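Local coordinates for protein (lectin) (Hyacinthoides hispanica, PDB 1B2P), which binds mannose as a mannose-specific bulb lectin of the monocot family, at residues I3-S6 / D11-P14; R64-L67 / L73-I76; Y95-Q100 / V105-D110. One frame throughout, in Å; residues are numbered along the deposited sequence.

The three contacts follow one another along the chain, each closing before the next opens. Contact 1 and contact 3 share a sheet, because strand 3-5 pairs with strand 95-99. Their centres lie about 11 Å apart, and both touch the second subunit. Contact 2 is a hairpin of another antiparallel sheet. Its centre is about 13 Å from that of contact 1 and 14 Å from that of contact 3. L67 and L73 carry it into the core, where both meet L97 and I107. The arrangement fits the beta-prism II fold of bulb lectins, in which sheets pack around a common apolar centre. Contact 3 also continues its sheet into the second subunit.

Contact 1: residues I3-S6 / D11-P14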
loop_
_atom_site.group_PDB
_atom_site.type_symbol
_atom_site.label_atom_id
_atom_site.label_comp_id
_atom_site.label_asym_id
_atom_site.label_seq_id
_atom_site.Cartn_x
_atom_site.Cartn_y
_atom_site.Cartn_z
ATOM N N ILE A 3 -7.963 -8.368 5.236
ATOM C CA ILE A 3 -9.318 -8.906 5.283
ATOM C C ILE A 3 -9.477 -10.223 4.508
ATOM O O ILE A 3 -8.750 -10.383 3.494
ATOM C CB ILE A 3 -10.321 -7.859 4.705
ATOM C CG1 ILE A 3 -11.749 -8.379 4.628
ATOM C CG2 ILE A 3 -9.876 -7.515 3.247
ATOM C CD1 ILE A 3 -12.770 -7.194 4.616
ATOM N N ILE A 4 -10.193 -11.149 5.051
ATOM C CA ILE A 4 -10.564 -12.370 4.268
ATOM C C ILE A 4 -12.037 -12.235 4.082
ATOM O O ILE A 4 -12.813 -11.957 5.030
ATOM C CB ILE A 4 -10.271 -13.651 5.125
ATOM C CG1 ILE A 4 -8.764 -13.744 5.137
ATOM C CG2 ILE A 4 -10.930 -14.760 4.239
ATOM C CD1 ILE A 4 -8.331 -14.863 6.163
ATOM N N PHE A 5 -12.537 -12.428 2.835
ATOM C CA PHE A 5 -13.971 -12.535 2.608
ATOM C C PHE A 5 -14.525 -13.933 2.593
ATOM O O PHE A 5 -13.768 -14.873 2.290
ATOM C CB PHE A 5 -14.246 -11.939 1.220
ATOM C CG PHE A 5 -13.835 -10.510 1.070
ATOM C CD1 PHE A 5 -14.897 -9.594 1.409
ATOM C CD2 PHE A 5 -12.644 -10.015 0.630
ATOM C CE1 PHE A 5 -14.533 -8.237 1.291
ATOM C CE2 PHE A 5 -12.301 -8.678 0.557
ATOM C CZ PHE A 5 -13.301 -7.755 0.852
ATOM N N SER A 6 -15.715 -14.111 3.128
ATOM C CA SER A 6 -16.345 -15.397 3.202
ATOM C C SER A 6 -16.495 -15.959 1.729
ATOM O O SER A 6 -16.591 -15.190 0.852
ATOM C CB SER A 6 -17.671 -15.464 3.955
ATOM O OG SER A 6 -18.606 -14.551 3.304
ATOM N N ASP A 11 -15.968 -11.360 -7.021
ATOM C CA ASP A 11 -14.550 -11.213 -7.152
ATOM C C ASP A 11 -13.949 -10.581 -5.861
ATOM O O ASP A 11 -12.795 -10.142 -5.978
ATOM C CB ASP A 11 -14.142 -10.304 -8.276
ATOM C CG ASP A 11 -14.510 -10.454 -9.699
ATOM O OD1 ASP A 11 -14.697 -11.597 -10.139
ATOM O OD2 ASP A 11 -14.553 -9.386 -10.371
ATOM N N ASN A 12 -14.631 -10.833 -4.737
ATOM C CA ASN A 12 -13.946 -10.272 -3.551
ATOM C C ASN A 12 -12.822 -11.330 -3.259
ATOM O O ASN A 12 -13.168 -12.506 -3.307
ATOM C CB ASN A 12 -14.966 -10.240 -2.444
ATOM C CG ASN A 12 -16.008 -9.118 -2.583
ATOM O OD1 ASN A 12 -17.156 -9.327 -2.127
ATOM N ND2 ASN A 12 -15.541 -8.089 -3.129
ATOM N N HIS A 13 -11.705 -10.773 -2.950
ATOM C CA HIS A 13 -10.562 -11.635 -2.629
ATOM C C HIS A 13 -9.710 -10.983 -1.581
ATOM O O HIS A 13 -9.712 -9.741 -1.528
ATOM C CB HIS A 13 -9.705 -11.895 -3.893
ATOM C CG HIS A 13 -9.205 -10.569 -4.413
ATOM N ND1 HIS A 13 -7.936 -10.087 -4.120
ATOM C CD2 HIS A 13 -9.801 -9.605 -5.194
ATOM C CE1 HIS A 13 -7.792 -8.888 -4.673
ATOM N NE2 HIS A 13 -8.892 -8.563 -5.307
ATOM N N PRO A 14 -8.959 -11.748 -0.829
ATOM C CA PRO A 14 -8.927 -13.156 -0.792
ATOM C C PRO A 14 -10.082 -13.825 -0.108
ATOM O O PRO A 14 -10.657 -13.260 0.839
ATOM C CB PRO A 14 -7.631 -13.539 -0.093
ATOM C CG PRO A 14 -7.467 -12.428 0.900
ATOM C CD PRO A 14 -8.068 -11.217 0.235
#
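N12 lies over the ring of F5. Its CB sits 3.8 Å from the centroid of the F5 ring, 17° off the ring normal, which makes a CH-pi contact. Beyond CB, the amide plane of N12 runs roughly parallel to the ring, tilted 21° from it. The opposite face of the ring is met by CG1 of I3, so the ring is sandwiched. F5 CG stands beside its own backbone N, anti to the carbonyl carbon (chi1 -59°), which brings the ring across to the loop. H13 contributes backbone instead. Its O comes to the ring edge, 3.5 Å from F5 CE2, while its CB points away from strand 3-5. P14 follows through a cis peptide bond. Its ring rests against the strand backbone, with P14 CD 3.4 Å from I3 O. P14 O accepts the one hydrogen bond of the contact, from F5 N at 2.9 Å. The same oxygen lies 3.5 Å from I4 CA and so takes a CA-H...O contact as well. The backbone N of F5 is thus satisfied by a loop that has no regular structure. The other edge of strand 3-5 pairs with strand 95-99 through backbone bonds of I4 with L97, and the S6 side chain bonds to the backbone of Y95. I3 and F5 pack on V96 of that strand. The second subunit closes in as well: its P101 packs on F5 and its D102 on N12. Segment 11-14 therefore flanks the outer strand of the sheet, close to the subunit interface, before the chain enters strand 16-18.

Contact 2: residues R64-L67 / L73-I76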
loop_
_atom_site.group_PDB
_atom_site.type_symbol
_atom_site.label_atom_id
_atom_site.label_comp_id
_atom_site.label_asym_id
_atom_site.label_seq_id
_atom_site.Cartn_x
_atom_site.Cartn_y
_atom_site.Cartn_z
ATOM N N ARG A 64 -5.203 -25.054 4.422
ATOM C CA ARG A 64 -5.728 -23.649 4.016
ATOM C C ARG A 64 -6.694 -23.206 5.037
ATOM O O ARG A 64 -7.316 -24.010 5.737
ATOM C CB ARG A 64 -6.407 -23.769 2.639
ATOM C CG ARG A 64 -7.595 -24.698 2.634
ATOM C CD ARG A 64 -8.097 -24.892 1.151
ATOM N NE ARG A 64 -9.357 -25.625 1.079
ATOM C CZ ARG A 64 -9.370 -26.993 1.081
ATOM N NH1 ARG A 64 -8.241 -27.704 1.221
ATOM N NH2 ARG A 64 -10.556 -27.576 0.991
ATOM N N ALA A 65 -6.862 -21.849 5.123
ATOM C CA ALA A 65 -7.938 -21.331 5.969
ATOM C C ALA A 65 -9.026 -20.648 5.047
ATOM O O ALA A 65 -8.563 -19.949 4.165
ATOM C CB ALA A 65 -7.301 -20.328 6.942
ATOM N N VAL A 66 -10.228 -21.002 5.494
ATOM C CA VAL A 66 -11.338 -20.396 4.663
ATOM C C VAL A 66 -12.340 -19.901 5.649
ATOM O O VAL A 66 -12.571 -20.423 6.739
ATOM C CB VAL A 66 -11.905 -21.461 3.745
ATOM C CG1 VAL A 66 -10.749 -21.963 2.887
ATOM C CG2 VAL A 66 -12.462 -22.598 4.535
ATOM N N LEU A 67 -13.122 -18.856 5.221
ATOM C CA LEU A 67 -14.216 -18.356 6.032
ATOM C C LEU A 67 -15.513 -18.786 5.394
ATOM O O LEU A 67 -15.725 -18.486 4.225
ATOM C CB LEU A 67 -14.055 -16.803 6.092
ATOM C CG LEU A 67 -15.147 -16.233 6.981
ATOM C CD1 LEU A 67 -15.112 -16.596 8.479
ATOM C CD2 LEU A 67 -14.996 -14.688 6.895
ATOM N N LEU A 73 -14.676 -19.777 10.698
ATOM C CA LEU A 73 -13.375 -19.893 10.090
ATOM C C LEU A 73 -12.845 -21.313 10.287
ATOM O O LEU A 73 -13.046 -21.850 11.365
ATOM C CB LEU A 73 -12.412 -18.959 10.870
ATOM C CG LEU A 73 -10.941 -18.992 10.486
ATOM C CD1 LEU A 73 -10.750 -18.483 9.065
ATOM C CD2 LEU A 73 -10.148 -18.111 11.487
ATOM N N VAL A 74 -12.324 -21.885 9.172
ATOM C CA VAL A 74 -11.924 -23.345 9.373
ATOM C C VAL A 74 -10.571 -23.404 8.776
ATOM O O VAL A 74 -9.995 -22.704 7.979
ATOM C CB VAL A 74 -12.789 -24.317 8.578
ATOM C CG1 VAL A 74 -14.190 -24.289 9.158
ATOM C CG2 VAL A 74 -12.845 -23.912 7.108
ATOM N N VAL A 75 -9.746 -24.436 9.270
ATOM C CA VAL A 75 -8.496 -24.823 8.682
ATOM C C VAL A 75 -8.676 -26.336 8.155
ATOM O O VAL A 75 -9.216 -27.074 8.938
ATOM C CB VAL A 75 -7.400 -24.853 9.790
ATOM C CG1 VAL A 75 -6.094 -25.367 9.243
ATOM C CG2 VAL A 75 -7.204 -23.441 10.401
ATOM N N ILE A 76 -8.371 -26.393 6.898
ATOM C CA ILE A 76 -8.728 -27.672 6.214
ATOM C C ILE A 76 -7.469 -28.190 5.566
ATOM O O ILE A 76 -6.646 -27.487 5.010
ATOM C CB ILE A 76 -9.740 -27.395 5.074
ATOM C CG1 ILE A 76 -11.013 -26.787 5.597
ATOM C CG2 ILE A 76 -9.995 -28.758 4.362
ATOM C CD1 ILE A 76 -11.970 -26.349 4.453
#
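This contact is an antiparallel beta hairpin between strands 64-67 and 73-76, whose directions differ by 153°. R64 with I76 and V66 with V74 are hydrogen-bonded pairs. In the first, R64 N reaches I76 O at 2.9 Å, and I76 N returns to R64 O at the same length. In the second, V74 N donates to V66 O at 2.8 Å, and V66 N donates back to V74 O. A65 with V75 and L67 with L73 form the non-hydrogen-bonded pairs between and beyond them. The side chain of R64 folds over that of I76. Its CG lies between the backbone N and the carbonyl carbon (chi1 62°), and the extended chain then carries the guanidinium flat above I76, with I76 CB 4.0 Å from the plane, over its centre. R64 NH2 comes within 3.6 Å of I76 CG2. On the other face, L73 CD1 lies 3.5 Å from V66 O, and L67 CD1 approaches L73 N at 3.9 Å. By sequence, I76 stands where the hairpin of strands 95-99 and 105-114 has Y108, so this hairpin probably lacks a complete mannose site of the Y108 type. A65, L67, L73 and V75 share one face, and L67 and L73 reach L97 and I107 in the sheet of strands 95-99 and 105-114. This fits the beta-prism II fold, whose sheets pack on a shared apolar core.

Contact 3: residues Y95-Q100 / V105-D110; sequences YVLVLQ and VVIYGD
Y108 lies along strand 95-99, and its ring reaches Q100. Its CB meets V96 CG2 at 4.1 Å. CG stands anti to the carbonyl carbon (chi1 -65°), which sends the ring along the sheet toward Q100. CD2 packs on V98 CG2 at 4.0 Å. CE2 comes 3.2 Å from Q100 OE1, which sits at the ring edge. At the tip, Y108 OH donates to Q100 OE1 at 2.6 Å, on a lone pair in the carbonyl plane. Amide and ring are nearly coplanar, 26° apart. V106 joins them: CG1 lies over one face of the Y108 ring, and CG2 touches Q100 OE1 at 3.4 Å. In the backbone, V96 with Y108 and V98 with V106 are hydrogen-bonded antiparallel pairs. The opposite face of the sheet is largely apolar, with L97 CG 3.8 Å from V105 CG1. The Y95 ring lies against G109 and D110, and its OH bonds to K91 O. Q100, V106 and Y108 fit the QXDXNXVXY pattern that forms the mannose site in related bulb lectins. The bond from Y108 OH, with a weak one from Q100 NE2 to D102, would hold the amide, consistent with a polar site already ordered before sugar binds.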
loop_
_atom_site.group_PDB
_atom_site.type_symbol
_atom_site.label_atom_id
_atom_site.label_comp_id
_atom_site.label_asym_id
_atom_site.label_seq_id
_atom_site.Cartn_x
_atom_site.Cartn_y
_atom_site.Cartn_z
ATOM N N TYR A 95 -19.713 -12.599 5.150
ATOM C CA TYR A 95 -19.024 -12.215 6.431
ATOM C C TYR A 95 -17.612 -11.802 6.013
ATOM O O TYR A 95 -17.081 -12.092 4.911
ATOM C CB TYR A 95 -18.796 -13.493 7.304
ATOM C CG TYR A 95 -20.099 -13.923 7.898
ATOM C CD1 TYR A 95 -21.059 -14.692 7.232
ATOM C CD2 TYR A 95 -20.369 -13.561 9.297
ATOM C CE1 TYR A 95 -22.266 -15.075 7.794
ATOM C CE2 TYR A 95 -21.592 -13.952 9.798
ATOM C CZ TYR A 95 -22.540 -14.675 9.088
ATOM O OH TYR A 95 -23.773 -15.030 9.630
ATOM N N VAL A 96 -16.902 -11.101 6.896
ATOM C CA VAL A 96 -15.489 -10.763 6.716
ATOM C C VAL A 96 -14.689 -10.970 8.055
ATOM O O VAL A 96 -15.284 -10.983 9.121
ATOM C CB VAL A 96 -15.218 -9.260 6.346
ATOM C CG1 VAL A 96 -15.849 -8.908 4.963
ATOM C CG2 VAL A 96 -15.926 -8.333 7.383
ATOM N N LEU A 97 -13.479 -11.432 7.813
ATOM C CA LEU A 97 -12.534 -11.519 8.949
ATOM C C LEU A 97 -11.542 -10.424 8.790
ATOM O O LEU A 97 -10.960 -10.175 7.743
ATOM C CB LEU A 97 -11.881 -12.934 8.923
ATOM C CG LEU A 97 -10.735 -13.070 9.967
ATOM C CD1 LEU A 97 -10.602 -14.602 10.284
ATOM C CD2 LEU A 97 -9.413 -12.561 9.386
ATOM N N VAL A 98 -11.280 -9.611 9.877
ATOM C CA VAL A 98 -10.385 -8.486 9.720
ATOM C C VAL A 98 -9.236 -8.555 10.766
ATOM O O VAL A 98 -9.617 -8.800 11.927
ATOM C CB VAL A 98 -11.177 -7.158 10.042
ATOM C CG1 VAL A 98 -10.315 -5.934 9.808
ATOM C CG2 VAL A 98 -12.489 -7.134 9.169
ATOM N N LEU A 99 -8.038 -8.347 10.290
ATOM C CA LEU A 99 -6.898 -8.137 11.261
ATOM C C LEU A 99 -6.904 -6.622 11.454
ATOM O O LEU A 99 -6.633 -5.818 10.590
ATOM C CB LEU A 99 -5.630 -8.601 10.495
ATOM C CG LEU A 99 -4.316 -8.282 11.288
ATOM C CD1 LEU A 99 -4.365 -8.936 12.660
ATOM C CD2 LEU A 99 -3.127 -8.797 10.462
ATOM N N GLN A 100 -7.128 -6.287 12.761
ATOM C CA GLN A 100 -7.402 -4.824 13.088
ATOM C C GLN A 100 -6.234 -4.152 13.701
ATOM O O GLN A 100 -5.326 -4.798 14.276
ATOM C CB GLN A 100 -8.460 -4.816 14.200
ATOM C CG GLN A 100 -9.754 -5.517 13.657
ATOM C CD GLN A 100 -10.931 -5.356 14.525
ATOM O OE1 GLN A 100 -12.080 -5.514 14.066
ATOM N NE2 GLN A 100 -10.849 -5.151 15.867
ATOM N N VAL A 105 -8.286 -10.019 16.052
ATOM C CA VAL A 105 -8.770 -10.517 14.651
ATOM C C VAL A 105 -10.186 -10.900 14.886
ATOM O O VAL A 105 -10.576 -11.617 15.821
ATOM C CB VAL A 105 -8.034 -11.841 14.350
ATOM C CG1 VAL A 105 -8.702 -12.516 13.130
ATOM C CG2 VAL A 105 -6.574 -11.528 14.072
ATOM N N VAL A 106 -11.175 -10.324 14.100
ATOM C CA VAL A 106 -12.553 -10.353 14.354
ATOM C C VAL A 106 -13.330 -10.801 13.055
ATOM O O VAL A 106 -12.942 -10.271 12.043
ATOM C CB VAL A 106 -13.068 -8.947 14.826
ATOM C CG1 VAL A 106 -14.499 -8.993 15.304
ATOM C CG2 VAL A 106 -12.162 -8.340 15.952
ATOM N N ILE A 107 -14.327 -11.601 13.335
ATOM C CA ILE A 107 -15.199 -11.953 12.191
ATOM C C ILE A 107 -16.455 -11.102 12.334
ATOM O O ILE A 107 -17.089 -11.179 13.392
ATOM C CB ILE A 107 -15.586 -13.443 12.258
ATOM C CG1 ILE A 107 -14.289 -14.226 12.076
ATOM C CG2 ILE A 107 -16.647 -13.764 11.157
ATOM C CD1 ILE A 107 -14.538 -15.826 12.205
ATOM N N TYR A 108 -16.901 -10.381 11.341
ATOM C CA TYR A 108 -18.144 -9.656 11.391
ATOM C C TYR A 108 -19.147 -10.165 10.308
ATOM O O TYR A 108 -18.657 -10.439 9.233
ATOM C CB TYR A 108 -17.813 -8.156 10.973
ATOM C CG TYR A 108 -16.910 -7.389 11.914
ATOM C CD1 TYR A 108 -17.536 -6.692 12.947
ATOM C CD2 TYR A 108 -15.535 -7.373 11.768
ATOM C CE1 TYR A 108 -16.743 -5.965 13.848
ATOM C CE2 TYR A 108 -14.711 -6.617 12.643
ATOM C CZ TYR A 108 -15.392 -5.966 13.673
ATOM O OH TYR A 108 -14.580 -5.233 14.533
ATOM N N GLY A 109 -20.409 -10.091 10.705
ATOM C CA GLY A 109 -21.409 -10.291 9.573
ATOM C C GLY A 109 -22.623 -10.665 10.327
ATOM O O GLY A 109 -22.725 -10.815 11.558
ATOM N N ASP A 110 -23.721 -10.967 9.613
ATOM C CA ASP A 110 -23.684 -10.850 8.148
ATOM C C ASP A 110 -23.875 -9.458 7.701
ATOM O O ASP A 110 -23.801 -8.501 8.486
ATOM C CB ASP A 110 -24.782 -11.802 7.602
ATOM C CG ASP A 110 -26.181 -11.400 7.614
ATOM O OD1 ASP A 110 -26.541 -10.522 8.385
ATOM O OD2 ASP A 110 -26.946 -12.055 6.827
HETATM O O HOH W 1 -24.637 -13.591 11.965
#